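Local coordinates for ABC-type transport system, sugar-family extracellular solute-binding protein (Peptoclostridium difficile 630, PDB 6HNI) that binds free tyrosine in a closed cleft, probably for delivery to an ABC importer, and is a lipoprotein with adhesive properties, at residues G27-V32 and S78-D83; A66-P71 and V220-P225; I91-A96 and E166-V171; K170-A175 and V214-L219. The protein carries 1 engineered substitution. All blocks are in the same frame, centred on the assembly; numbering follows the deposited sequence. Where two conformers were deposited one is given.

Contact 1: residues G27-V32 and S78-D83; sequences GITQLV and SKFASD
F80 meets the strand through G27, I28 and T29, and the shortest polar bond lies within 78-83: a salt bridge, K79 NZ to D83 OD1 at 2.8 Å. The contact across the segments has no hydrogen bond of its own and rests on one ring. F80 sets its CG anti to its carbonyl carbon (chi1 -74°), which carries the phenyl group from the helix to the strand. There it lies over the backbone of G27, whose CA is 3.7 Å from the F80 ring centroid and 21° off the normal, a CH-pi contact. G27 C comes within 3.4 Å of F80 CE2. I28 O approaches the ring edge, 3.5 Å from F80 CZ, while T29 CB reaches F80 CE2 obliquely at 3.8 Å. The axes of strand 27-30 and helix 78-82 are 9.6 Å apart and nearly antiparallel at 170°, where helix 70-82 passes over strand 24-30, which lies between strands 59-65 and 87-91, in the beta-alpha-beta crossover joining those two. With no side chain on G27, the ring can rest on main chain; the CA hydrogen facing the pi cloud and the carbonyl oxygen of I28 at the rim probably each complement the ring's weak polarity.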
loop_
_atom_site.group_PDB
_atom_site.type_symbol
_atom_site.label_atom_id
_atom_site.label_comp_id
_atom_site.label_asym_id
_atom_site.label_seq_id
_atom_site.Cartn_x
_atom_site.Cartn_y
_atom_site.Cartn_z
ATOM N N GLY A 27 -10.603 16.537 5.886
ATOM C CA GLY A 27 -9.629 15.869 6.785
ATOM C C GLY A 27 -8.900 14.773 6.039
ATOM O O GLY A 27 -9.561 13.965 5.374
ATOM N N ILE A 28 -7.558 14.791 6.137
ATOM C CA ILE A 28 -6.765 13.698 5.555
ATOM C C ILE A 28 -6.163 12.926 6.745
ATOM O O ILE A 28 -5.532 13.507 7.578
ATOM C CB ILE A 28 -5.633 14.207 4.677
ATOM C CG1 ILE A 28 -6.153 15.104 3.512
ATOM C CG2 ILE A 28 -4.822 13.015 4.150
ATOM C CD1 ILE A 28 -5.109 15.546 2.523
ATOM N N THR A 29 -6.478 11.641 6.742
ATOM C CA THR A 29 -5.955 10.724 7.819
ATOM C C THR A 29 -5.057 9.706 7.142
ATOM O O THR A 29 -5.484 8.910 6.329
ATOM C CB THR A 29 -7.109 10.129 8.627
ATOM O OG1 THR A 29 -6.530 9.157 9.572
ATOM C CG2 THR A 29 -8.146 9.401 7.857
ATOM N N GLN A 30 -3.775 9.785 7.502
ATOM C CA GLN A 30 -2.757 8.911 6.925
ATOM C C GLN A 30 -2.102 8.065 8.049
ATOM O O GLN A 30 -1.760 8.600 9.081
ATOM C CB GLN A 30 -1.689 9.746 6.233
ATOM C CG GLN A 30 -0.643 8.956 5.484
ATOM C CD GLN A 30 0.363 9.799 4.720
ATOM O OE1 GLN A 30 -0.006 10.845 4.130
ATOM N NE2 GLN A 30 1.609 9.340 4.624
ATOM N N LEU A 31 -1.956 6.763 7.817
ATOM C CA LEU A 31 -1.424 5.907 8.904
ATOM C C LEU A 31 -0.012 6.286 9.373
ATOM O O LEU A 31 0.253 6.366 10.586
ATOM C CB LEU A 31 -1.488 4.470 8.425
ATOM C CG LEU A 31 -0.835 3.419 9.350
ATOM C CD1 LEU A 31 -1.584 3.415 10.653
ATOM C CD2 LEU A 31 -0.885 2.106 8.613
ATOM N N VAL A 32 0.877 6.483 8.407
ATOM C CA VAL A 32 2.302 6.659 8.651
ATOM C C VAL A 32 2.939 7.228 7.376
ATOM O O VAL A 32 2.401 7.039 6.311
ATOM C CB VAL A 32 2.957 5.301 9.079
ATOM C CG1 VAL A 32 2.943 4.314 7.936
ATOM C CG2 VAL A 32 4.371 5.511 9.655
ATOM N N SER A 78 -12.220 10.126 15.004
ATOM C CA SER A 78 -13.171 10.660 15.952
ATOM C C SER A 78 -13.244 12.207 15.896
ATOM O O SER A 78 -14.338 12.773 15.901
ATOM C CB SER A 78 -12.797 10.235 17.386
ATOM O OG SER A 78 -13.656 10.820 18.345
ATOM N N LYS A 79 -12.078 12.845 15.885
ATOM C CA LYS A 79 -12.016 14.296 15.879
ATOM C C LYS A 79 -12.505 14.824 14.518
ATOM O O LYS A 79 -13.219 15.843 14.477
ATOM C CB LYS A 79 -10.587 14.749 16.169
ATOM C CG LYS A 79 -10.382 16.251 16.232
ATOM C CD LYS A 79 -11.286 16.873 17.273
ATOM C CE LYS A 79 -10.826 18.264 17.747
ATOM N NZ LYS A 79 -10.554 19.196 16.621
ATOM N N PHE A 80 -12.177 14.203 13.408
ATOM C CA PHE A 80 -12.746 14.609 12.121
ATOM C C PHE A 80 -14.243 14.504 12.122
ATOM O O PHE A 80 -14.940 15.439 11.554
ATOM C CB PHE A 80 -12.223 13.757 10.962
ATOM C CG PHE A 80 -10.815 14.009 10.532
ATOM C CD1 PHE A 80 -10.069 15.107 10.939
ATOM C CD2 PHE A 80 -10.231 13.144 9.613
ATOM C CE1 PHE A 80 -8.791 15.333 10.471
ATOM C CE2 PHE A 80 -8.947 13.360 9.154
ATOM C CZ PHE A 80 -8.198 14.416 9.590
ATOM N N ALA A 81 -14.852 13.503 12.713
ATOM C CA ALA A 81 -16.283 13.342 12.774
ATOM C C ALA A 81 -16.900 14.436 13.660
ATOM O O ALA A 81 -17.883 15.115 13.260
ATOM C CB ALA A 81 -16.676 11.946 13.234
ATOM N N SER A 82 -16.333 14.684 14.824
ATOM C CA SER A 82 -16.887 15.719 15.711
ATOM C C SER A 82 -16.624 17.159 15.172
ATOM O O SER A 82 -17.391 18.102 15.453
ATOM C CB SER A 82 -16.420 15.486 17.148
ATOM O OG SER A 82 -15.028 15.615 17.261
ATOM N N ASP A 83 -15.575 17.329 14.375
ATOM C CA ASP A 83 -15.304 18.568 13.645
ATOM C C ASP A 83 -16.317 18.796 12.530
ATOM O O ASP A 83 -16.385 19.898 11.996
ATOM C CB ASP A 83 -13.951 18.560 12.901
ATOM C CG ASP A 83 -12.728 18.751 13.796
ATOM O OD1 ASP A 83 -12.880 19.134 14.995
ATOM O OD2 ASP A 83 -11.574 18.519 13.257
#

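Contact 2: residues A66-P71 and V220-P225; sequences AQNDMP and VASSMP. With EDO (1,2-ethanediol), chain E.
A single weak hydrogen bond, N68 ND2 to S222 OG at 3.1 Å, is the sole close approach between these segments, whose nearest CA atoms, those of N68 and S222, stay 8.6 Å apart. Its N-H...O angle of 127° is far from straight, and S222 was deposited in two conformers, so the bond is tentative. The firmer polar partner of S222 OG is N218 O, one helical turn earlier; the hydroxyl can donate there while receiving the amide of N68. N68 reaches across from a type I' turn from A66 to D69, in which Q67 and N68 both take left-handed backbone angles; the turn is closed by D69 N to A66 O at 3.0 Å. The side-chain torsion of N68 is also unusual, since chi1 of -116° departs from a staggered position as the amide extends toward S222. V32 packs against both N68 and S222, beside the polar pair. On the turn, Q67 NE2 makes a long, weak bond of 3.5 Å to O2 of an ethanediol, probably from the crystallisation liquor. Segment 66-71 follows strand 59-65 of the five-stranded sheet, and 220-225 begins in helix 218-221, after strand 211-214 of the four-stranded sheet; this thin bridge, with the S222 side chain about 7 Å from the bound tyrosine, spans the cleft of a closed, two-lobed substrate-binding protein of the periplasmic-binding type.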
loop_
_atom_site.group_PDB
_atom_site.type_symbol
_atom_site.label_atom_id
_atom_site.label_comp_id
_atom_site.label_asym_id
_atom_site.label_seq_id
_atom_site.Cartn_x
_atom_site.Cartn_y
_atom_site.Cartn_z
ATOM N N ALA A 66 -0.963 9.425 11.836
ATOM C CA ALA A 66 -1.042 8.589 13.064
ATOM C C ALA A 66 0.306 8.081 13.552
ATOM O O ALA A 66 0.362 7.454 14.595
ATOM C CB ALA A 66 -1.966 7.436 12.865
ATOM N N GLN A 67 1.349 8.269 12.755
ATOM C CA GLN A 67 2.691 7.751 13.062
ATOM C C GLN A 67 2.697 6.262 13.405
ATOM O O GLN A 67 3.437 5.809 14.323
ATOM C CB GLN A 67 3.339 8.600 14.150
ATOM C CG GLN A 67 3.596 10.038 13.735
ATOM C CD GLN A 67 4.265 10.831 14.838
ATOM O OE1 GLN A 67 3.601 11.440 15.659
ATOM N NE2 GLN A 67 5.583 10.782 14.889
ATOM N N ASN A 68 1.926 5.508 12.638
ATOM C CA ASN A 68 1.793 4.048 12.738
ATOM C C ASN A 68 1.124 3.552 14.001
ATOM O O ASN A 68 1.127 2.345 14.269
ATOM C CB ASN A 68 3.122 3.294 12.499
ATOM C CG ASN A 68 3.087 2.410 11.270
ATOM O OD1 ASN A 68 2.031 2.122 10.706
ATOM N ND2 ASN A 68 4.258 1.945 10.856
ATOM N N ASP A 69 0.530 4.439 14.777
ATOM C CA ASP A 69 -0.127 4.089 16.046
ATOM C C ASP A 69 -1.615 3.823 15.805
ATOM O O ASP A 69 -2.380 4.751 15.459
ATOM C CB ASP A 69 0.016 5.272 17.013
ATOM C CG ASP A 69 -0.464 4.950 18.412
ATOM O OD1 ASP A 69 0.146 4.076 19.042
ATOM O OD2 ASP A 69 -1.487 5.536 18.844
ATOM N N MET A 70 -2.074 2.609 16.028
ATOM C CA MET A 70 -3.472 2.272 15.779
ATOM C C MET A 70 -4.474 3.065 16.600
ATOM O O MET A 70 -5.467 3.563 16.019
ATOM C CB MET A 70 -3.756 0.779 15.847
ATOM C CG MET A 70 -2.989 -0.007 14.804
ATOM S SD MET A 70 -3.366 0.407 13.101
ATOM C CE MET A 70 -1.823 -0.098 12.354
ATOM N N PRO A 71 -4.210 3.347 17.882
ATOM C CA PRO A 71 -5.145 4.193 18.611
ATOM C C PRO A 71 -5.301 5.605 18.029
ATOM O O PRO A 71 -6.412 6.197 18.086
ATOM C CB PRO A 71 -4.555 4.273 20.011
ATOM C CG PRO A 71 -3.863 2.971 20.153
ATOM C CD PRO A 71 -3.297 2.631 18.800
ATOM N N VAL A 220 5.500 -3.980 7.622
ATOM C CA VAL A 220 6.753 -4.381 6.952
ATOM C C VAL A 220 7.299 -3.273 6.042
ATOM O O VAL A 220 8.493 -2.992 6.033
ATOM C CB VAL A 220 6.589 -5.720 6.239
ATOM C CG1 VAL A 220 7.882 -6.114 5.549
ATOM C CG2 VAL A 220 6.247 -6.813 7.260
ATOM N N ALA A 221 6.400 -2.587 5.319
ATOM C CA ALA A 221 6.841 -1.465 4.480
ATOM C C ALA A 221 7.519 -0.375 5.298
ATOM O O ALA A 221 8.403 0.293 4.786
ATOM C CB ALA A 221 5.641 -0.907 3.697
ATOM N N SER A 222 7.098 -0.173 6.541
ATOM C CA SER A 222 7.699 0.819 7.443
ATOM C C SER A 222 9.032 0.432 8.059
ATOM O O SER A 222 9.731 1.289 8.648
ATOM C CB SER A 222 6.758 1.060 8.588
ATOM O OG SER A 222 5.591 1.673 8.087
ATOM N N SER A 223 9.362 -0.864 7.952
ATOM C CA SER A 223 10.624 -1.426 8.445
ATOM C C SER A 223 11.485 -1.983 7.358
ATOM O O SER A 223 12.427 -2.790 7.637
ATOM C CB SER A 223 10.312 -2.491 9.481
ATOM O OG SER A 223 10.005 -1.879 10.711
ATOM N N MET A 224 11.301 -1.547 6.134
ATOM C CA MET A 224 12.027 -2.116 4.993
ATOM C C MET A 224 13.542 -1.990 5.063
ATOM O O MET A 224 14.246 -2.910 4.702
ATOM C CB MET A 224 11.514 -1.568 3.649
ATOM C CG MET A 224 10.446 -2.458 3.055
ATOM S SD MET A 224 10.897 -4.212 2.773
ATOM C CE MET A 224 12.583 -4.076 2.162
ATOM N N PRO A 225 14.057 -0.841 5.542
ATOM C CA PRO A 225 15.528 -0.766 5.607
ATOM C C PRO A 225 16.172 -1.870 6.471
ATOM O O PRO A 225 17.268 -2.331 6.118
ATOM C CB PRO A 225 15.774 0.631 6.154
ATOM C CG PRO A 225 14.559 1.411 5.658
ATOM C CD PRO A 225 13.419 0.457 5.820
HETATM C C1 EDO E . 6.512 8.644 10.680
HETATM O O1 EDO E . 5.266 8.915 9.965
HETATM C C2 EDO E . 6.383 7.569 11.769
HETATM O O2 EDO E . 6.689 8.031 13.085
#

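Contact 3: residues I91-A96 and E166-V171; sequences ISTPSA and EVNSKV. With TYR (tyrosine), chain B.
Two helix starts face each other here: helix 93-102 begins after S92 and helix 167-183 after E166, each preceding residue at an N-cap position, and the CA atoms of T93 and N168 are 6.9 Å apart. Direct touching is slight. T93 CG2 meets V167 CG1 at 3.9 Å, the two side chains crossing at about a right angle, while T93 CB passes N168 OD1 at 3.5 Å as those side chains slide by in opposite directions. What fills the junction is the carboxylate of the bound tyrosine. T93 N donates to tyrosine O at 2.8 Å in an almost straight bond of 176°, and T93 OG1 donates to tyrosine OXT at 2.6 Å; with OG1 anti to its carbonyl carbon and beside the backbone N, one residue grips both oxygens. The first turn of the helix probably adds a favourable electrostatic field. This is the ligand cleft of a two-lobed substrate-binding protein, with T93 on the lobe of the five-stranded sheet and N168 on that of the four-stranded one. From the second lobe the amide of N168 lies over the face of the carboxylate, the planes nearly parallel, with N168 ND2 3.5 Å from tyrosine C. Its rotation is fixed at the amide edge: N168 ND2 donates to the anti lone pair of E166 OE1 at 2.9 Å and 162°, within 10° of the amide plane, and also to T216 O. E166 OE1 accepts N218 N as well, tying this second-shell carboxylate to the start of helix 218-221.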
loop_
_atom_site.group_PDB
_atom_site.type_symbol
_atom_site.label_atom_id
_atom_site.label_comp_id
_atom_site.label_asym_id
_atom_site.label_seq_id
_atom_site.Cartn_x
_atom_site.Cartn_y
_atom_site.Cartn_z
ATOM N N ILE A 91 -6.008 7.189 4.015
ATOM C CA ILE A 91 -4.918 6.605 3.295
ATOM C C ILE A 91 -4.457 5.397 4.124
ATOM O O ILE A 91 -3.870 5.593 5.183
ATOM C CB ILE A 91 -3.755 7.600 3.104
ATOM C CG1 ILE A 91 -4.235 8.878 2.351
ATOM C CG2 ILE A 91 -2.572 6.964 2.415
ATOM C CD1 ILE A 91 -3.172 9.935 2.403
ATOM N N SER A 92 -4.703 4.228 3.522
ATOM C CA SER A 92 -4.451 2.852 4.085
ATOM C C SER A 92 -5.700 2.261 4.676
ATOM O O SER A 92 -6.616 2.934 5.160
ATOM C CB SER A 92 -3.321 2.808 5.124
ATOM O OG SER A 92 -3.793 3.179 6.404
ATOM N N THR A 93 -5.660 0.899 4.799
ATOM C CA THR A 93 -6.745 0.151 5.382
ATOM C C THR A 93 -7.016 0.553 6.832
ATOM O O THR A 93 -8.148 0.784 7.202
ATOM C CB THR A 93 -6.600 -1.360 5.161
ATOM O OG1 THR A 93 -6.647 -1.656 3.780
ATOM C CG2 THR A 93 -7.664 -2.144 5.883
ATOM N N PRO A 94 -5.984 0.515 7.710
ATOM C CA PRO A 94 -6.255 0.937 9.088
ATOM C C PRO A 94 -6.865 2.343 9.246
ATOM O O PRO A 94 -7.799 2.535 10.057
ATOM C CB PRO A 94 -4.890 0.775 9.791
ATOM C CG PRO A 94 -4.141 -0.193 8.932
ATOM C CD PRO A 94 -4.582 0.144 7.524
ATOM N N SER A 95 -6.360 3.295 8.456
ATOM C CA SER A 95 -6.912 4.643 8.572
ATOM C C SER A 95 -8.368 4.726 8.076
ATOM O O SER A 95 -9.187 5.386 8.698
ATOM C CB SER A 95 -6.015 5.584 7.779
ATOM O OG SER A 95 -4.665 5.624 8.251
ATOM N N ALA A 96 -8.652 3.991 7.002
ATOM C CA ALA A 96 -10.000 3.911 6.454
ATOM C C ALA A 96 -10.987 3.235 7.367
ATOM O O ALA A 96 -12.122 3.640 7.520
ATOM C CB ALA A 96 -9.974 3.260 5.091
ATOM N N GLU A 166 -3.428 -6.942 9.951
ATOM C CA GLU A 166 -3.849 -6.220 8.755
ATOM C C GLU A 166 -4.624 -7.137 7.813
ATOM O O GLU A 166 -4.059 -8.070 7.196
ATOM C CB GLU A 166 -2.621 -5.600 8.057
ATOM C CG GLU A 166 -2.002 -4.405 8.802
ATOM C CD GLU A 166 -0.785 -3.772 8.083
ATOM O OE1 GLU A 166 -0.879 -3.520 6.843
ATOM O OE2 GLU A 166 0.273 -3.530 8.764
ATOM N N VAL A 167 -5.914 -6.853 7.622
ATOM C CA VAL A 167 -6.706 -7.690 6.731
ATOM C C VAL A 167 -6.189 -7.623 5.300
ATOM O O VAL A 167 -6.223 -8.608 4.576
ATOM C CB VAL A 167 -8.188 -7.380 6.864
ATOM C CG1 VAL A 167 -8.541 -5.945 6.394
ATOM C CG2 VAL A 167 -9.022 -8.403 6.089
ATOM N N ASN A 168 -5.691 -6.455 4.902
ATOM C CA ASN A 168 -5.041 -6.309 3.607
ATOM C C ASN A 168 -3.926 -7.313 3.356
ATOM O O ASN A 168 -3.810 -7.867 2.262
ATOM C CB ASN A 168 -4.528 -4.880 3.366
ATOM C CG ASN A 168 -3.740 -4.321 4.559
ATOM O OD1 ASN A 168 -4.370 -4.039 5.585
ATOM N ND2 ASN A 168 -2.437 -4.115 4.426
ATOM N N SER A 169 -3.144 -7.572 4.398
ATOM C CA SER A 169 -2.045 -8.532 4.300
ATOM C C SER A 169 -2.524 -9.959 4.290
ATOM O O SER A 169 -2.007 -10.767 3.496
ATOM C CB SER A 169 -1.034 -8.273 5.398
ATOM O OG SER A 169 -0.514 -6.977 5.239
ATOM N N LYS A 170 -3.525 -10.265 5.103
ATOM C CA LYS A 170 -4.073 -11.617 5.140
ATOM C C LYS A 170 -4.579 -12.049 3.762
ATOM O O LYS A 170 -4.335 -13.155 3.309
ATOM C CB LYS A 170 -5.196 -11.722 6.181
ATOM C CG LYS A 170 -5.893 -13.060 6.273
ATOM C CD LYS A 170 -7.282 -12.978 6.908
ATOM C CE LYS A 170 -7.953 -14.349 7.009
ATOM N NZ LYS A 170 -8.216 -14.978 5.677
ATOM N N VAL A 171 -5.311 -11.152 3.077
ATOM C CA VAL A 171 -5.818 -11.462 1.768
ATOM C C VAL A 171 -4.670 -11.736 0.786
ATOM O O VAL A 171 -4.747 -12.679 -0.011
ATOM C CB VAL A 171 -6.733 -10.296 1.248
ATOM C CG1 VAL A 171 -7.083 -10.504 -0.198
ATOM C CG2 VAL A 171 -7.985 -10.188 2.097
HETATM N N TYR B . -2.293 -1.834 0.835
HETATM C CA TYR B . -2.075 -1.261 2.176
HETATM C C TYR B . -3.404 -1.163 2.908
HETATM O O TYR B . -3.435 -0.564 3.976
HETATM C CB TYR B . -1.237 0.032 2.145
HETATM C CG TYR B . 0.162 -0.197 1.675
HETATM C CD1 TYR B . 1.057 -0.962 2.479
HETATM C CD2 TYR B . 0.637 0.226 0.470
HETATM C CE1 TYR B . 2.317 -1.250 2.023
HETATM C CE2 TYR B . 1.901 -0.053 -0.000
HETATM C CZ TYR B . 2.772 -0.826 0.804
HETATM O OH TYR B . 4.040 -1.125 0.347
HETATM O OXT TYR B . -4.378 -1.751 2.486
#

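Contact 4: residues K170-A175 and V214-L219; sequences KVQVDA and VPTDNL. With TYR (tyrosine), chain B.
Q172 and T216 cross at about a right angle, the glutamine amide meeting the threonine through both of its ends. Q172 OE1 accepts T216 N at 2.9 Å with a 162° N-H...O angle, the donor tilted 23° from the carbonyl plane. Q172 NE2 gives a hydrogen to T216 OG1 at 2.8 Å in a bent bond, with OG1 lying out of the Q172 amide plane, and has a weak, longer link to T216 O at 3.5 Å. Extended beyond CG, the glutamine reaches from its helix to the loop, where P215 CB lies 3.3 Å from Q172 OE1. T216 is the centre of an inverse gamma turn and places OG1 between its own backbone N and carbonyl carbon (chi1 65°); this aims the hydroxyl at both Q172 and the bound tyrosine, whose N donates to T216 OG1 at 2.9 Å. The methyl T216 CG2 meanwhile borders the ligand's ring, 3.8 Å from tyrosine CE2. Further along, N218 ND2 donates to tyrosine O at 2.9 Å. H34 holds the other end of that amide. T216 OG1 therefore receives two N-H donors, and Q172, itself tied to N168 O, acts as a second-shell residue: its grip on the loop backbone and hydroxyl probably fixes the acceptor that the ligand's amino group requires.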
loop_
_atom_site.group_PDB
_atom_site.type_symbol
_atom_site.label_atom_id
_atom_site.label_comp_id
_atom_site.label_asym_id
_atom_site.label_seq_id
_atom_site.Cartn_x
_atom_site.Cartn_y
_atom_site.Cartn_z
ATOM N N LYS A 170 -3.525 -10.265 5.103
ATOM C CA LYS A 170 -4.073 -11.617 5.140
ATOM C C LYS A 170 -4.579 -12.049 3.762
ATOM O O LYS A 170 -4.335 -13.155 3.309
ATOM C CB LYS A 170 -5.196 -11.722 6.181
ATOM C CG LYS A 170 -5.893 -13.060 6.273
ATOM C CD LYS A 170 -7.282 -12.978 6.908
ATOM C CE LYS A 170 -7.953 -14.349 7.009
ATOM N NZ LYS A 170 -8.216 -14.978 5.677
ATOM N N VAL A 171 -5.311 -11.152 3.077
ATOM C CA VAL A 171 -5.818 -11.462 1.768
ATOM C C VAL A 171 -4.670 -11.736 0.786
ATOM O O VAL A 171 -4.747 -12.679 -0.011
ATOM C CB VAL A 171 -6.733 -10.296 1.248
ATOM C CG1 VAL A 171 -7.083 -10.504 -0.198
ATOM C CG2 VAL A 171 -7.985 -10.188 2.097
ATOM N N GLN A 172 -3.596 -10.950 0.848
ATOM C CA GLN A 172 -2.484 -11.130 -0.046
ATOM C C GLN A 172 -1.698 -12.445 0.258
ATOM O O GLN A 172 -1.271 -13.110 -0.688
ATOM C CB GLN A 172 -1.547 -9.939 0.057
ATOM C CG GLN A 172 -2.188 -8.653 -0.556
ATOM C CD GLN A 172 -1.326 -7.424 -0.356
ATOM O OE1 GLN A 172 -0.290 -7.254 -0.986
ATOM N NE2 GLN A 172 -1.765 -6.558 0.565
ATOM N N VAL A 173 -1.530 -12.765 1.540
ATOM C CA VAL A 173 -0.886 -14.053 1.911
ATOM C C VAL A 173 -1.726 -15.200 1.363
ATOM O O VAL A 173 -1.156 -16.185 0.845
ATOM C CB VAL A 173 -0.642 -14.076 3.416
ATOM C CG1 VAL A 173 -0.164 -15.490 3.853
ATOM C CG2 VAL A 173 0.391 -13.048 3.830
ATOM N N ASP A 174 -3.045 -15.141 1.476
ATOM C CA ASP A 174 -3.896 -16.225 0.920
ATOM C C ASP A 174 -3.677 -16.363 -0.590
ATOM O O ASP A 174 -3.624 -17.485 -1.116
ATOM C CB ASP A 174 -5.369 -15.968 1.159
ATOM C CG ASP A 174 -5.775 -16.179 2.558
ATOM O OD1 ASP A 174 -5.016 -16.778 3.332
ATOM O OD2 ASP A 174 -6.888 -15.739 2.908
ATOM N N ALA A 175 -3.623 -15.209 -1.282
ATOM C CA ALA A 175 -3.343 -15.185 -2.733
ATOM C C ALA A 175 -1.984 -15.788 -3.069
ATOM O O ALA A 175 -1.866 -16.534 -4.054
ATOM C CB ALA A 175 -3.478 -13.796 -3.304
ATOM N N VAL A 214 7.279 -9.263 -0.325
ATOM C CA VAL A 214 6.742 -8.250 0.580
ATOM C C VAL A 214 5.392 -7.774 0.046
ATOM O O VAL A 214 5.347 -7.004 -0.949
ATOM C CB VAL A 214 7.736 -7.124 0.798
ATOM C CG1 VAL A 214 7.158 -6.035 1.706
ATOM C CG2 VAL A 214 9.060 -7.660 1.366
ATOM N N PRO A 215 4.310 -8.187 0.671
ATOM C CA PRO A 215 2.988 -7.658 0.280
ATOM C C PRO A 215 2.886 -6.188 0.681
ATOM O O PRO A 215 3.778 -5.599 1.250
ATOM C CB PRO A 215 1.999 -8.511 1.088
ATOM C CG PRO A 215 2.793 -9.276 2.051
ATOM C CD PRO A 215 4.233 -8.972 1.929
ATOM N N THR A 216 1.747 -5.587 0.280
ATOM C CA THR A 216 1.445 -4.223 0.740
ATOM C C THR A 216 0.917 -4.195 2.179
ATOM O O THR A 216 -0.257 -4.078 2.459
ATOM C CB THR A 216 0.510 -3.462 -0.255
ATOM O OG1 THR A 216 -0.745 -4.060 -0.316
ATOM C CG2 THR A 216 1.194 -3.375 -1.609
ATOM N N ASP A 217 1.877 -4.518 3.083
ATOM C CA ASP A 217 1.736 -4.556 4.496
ATOM C C ASP A 217 2.416 -3.320 5.105
ATOM O O ASP A 217 3.574 -3.039 4.841
ATOM C CB ASP A 217 2.502 -5.824 4.996
ATOM C CG ASP A 217 2.372 -6.015 6.487
ATOM O OD1 ASP A 217 3.132 -5.412 7.283
ATOM O OD2 ASP A 217 1.484 -6.799 6.864
ATOM N N ASN A 218 1.613 -2.515 5.843
ATOM C CA ASN A 218 2.095 -1.279 6.371
ATOM C C ASN A 218 3.227 -1.408 7.378
ATOM O O ASN A 218 4.131 -0.632 7.383
ATOM C CB ASN A 218 0.943 -0.457 6.972
ATOM C CG ASN A 218 -0.061 0.014 5.921
ATOM O OD1 ASN A 218 0.249 0.931 5.122
ATOM N ND2 ASN A 218 -1.217 -0.601 5.904
ATOM N N LEU A 219 3.129 -2.461 8.200
ATOM C CA LEU A 219 4.170 -2.712 9.223
ATOM C C LEU A 219 5.518 -3.049 8.570
ATOM O O LEU A 219 6.534 -2.427 8.875
ATOM C CB LEU A 219 3.670 -3.785 10.169
ATOM C CG LEU A 219 4.603 -4.003 11.361
ATOM C CD1 LEU A 219 4.644 -2.793 12.262
ATOM C CD2 LEU A 219 4.142 -5.238 12.124
HETATM N N TYR B . -2.293 -1.834 0.835
HETATM C CA TYR B . -2.075 -1.261 2.176
HETATM C C TYR B . -3.404 -1.163 2.908
HETATM O O TYR B . -3.435 -0.564 3.976
HETATM C CB TYR B . -1.237 0.032 2.145
HETATM C CG TYR B . 0.162 -0.197 1.675
HETATM C CD1 TYR B . 1.057 -0.962 2.479
HETATM C CD2 TYR B . 0.637 0.226 0.470
HETATM C CE1 TYR B . 2.317 -1.250 2.023
HETATM C CE2 TYR B . 1.901 -0.053 -0.000
HETATM C CZ TYR B . 2.772 -0.826 0.804
HETATM O OH TYR B . 4.040 -1.125 0.347
HETATM O OXT TYR B . -4.378 -1.751 2.486
#

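In the fold
Contacts 3 and 4 both touch the bound tyrosine and supply much of its site: their centres are 9 Å apart, they share K170 and V171 on helix 167-183, and S169 OG to D217 OD2 at 2.6 Å joins them further. S114, D137 and E242 complete the polar grip on the ligand. Contact 2, its centre about 12 Å from contact 3 and 14 Å from contact 4, bridges the cleft beside the pocket, to which it contributes A221. Contact 1 belongs to the five-stranded lobe, its T29 side chain about 12 Å from the tyrosine. Its strand and the loop after it reach the others, through T29 O to I91 N at 2.9 Å and L31 O to N68 N at 2.8 Å.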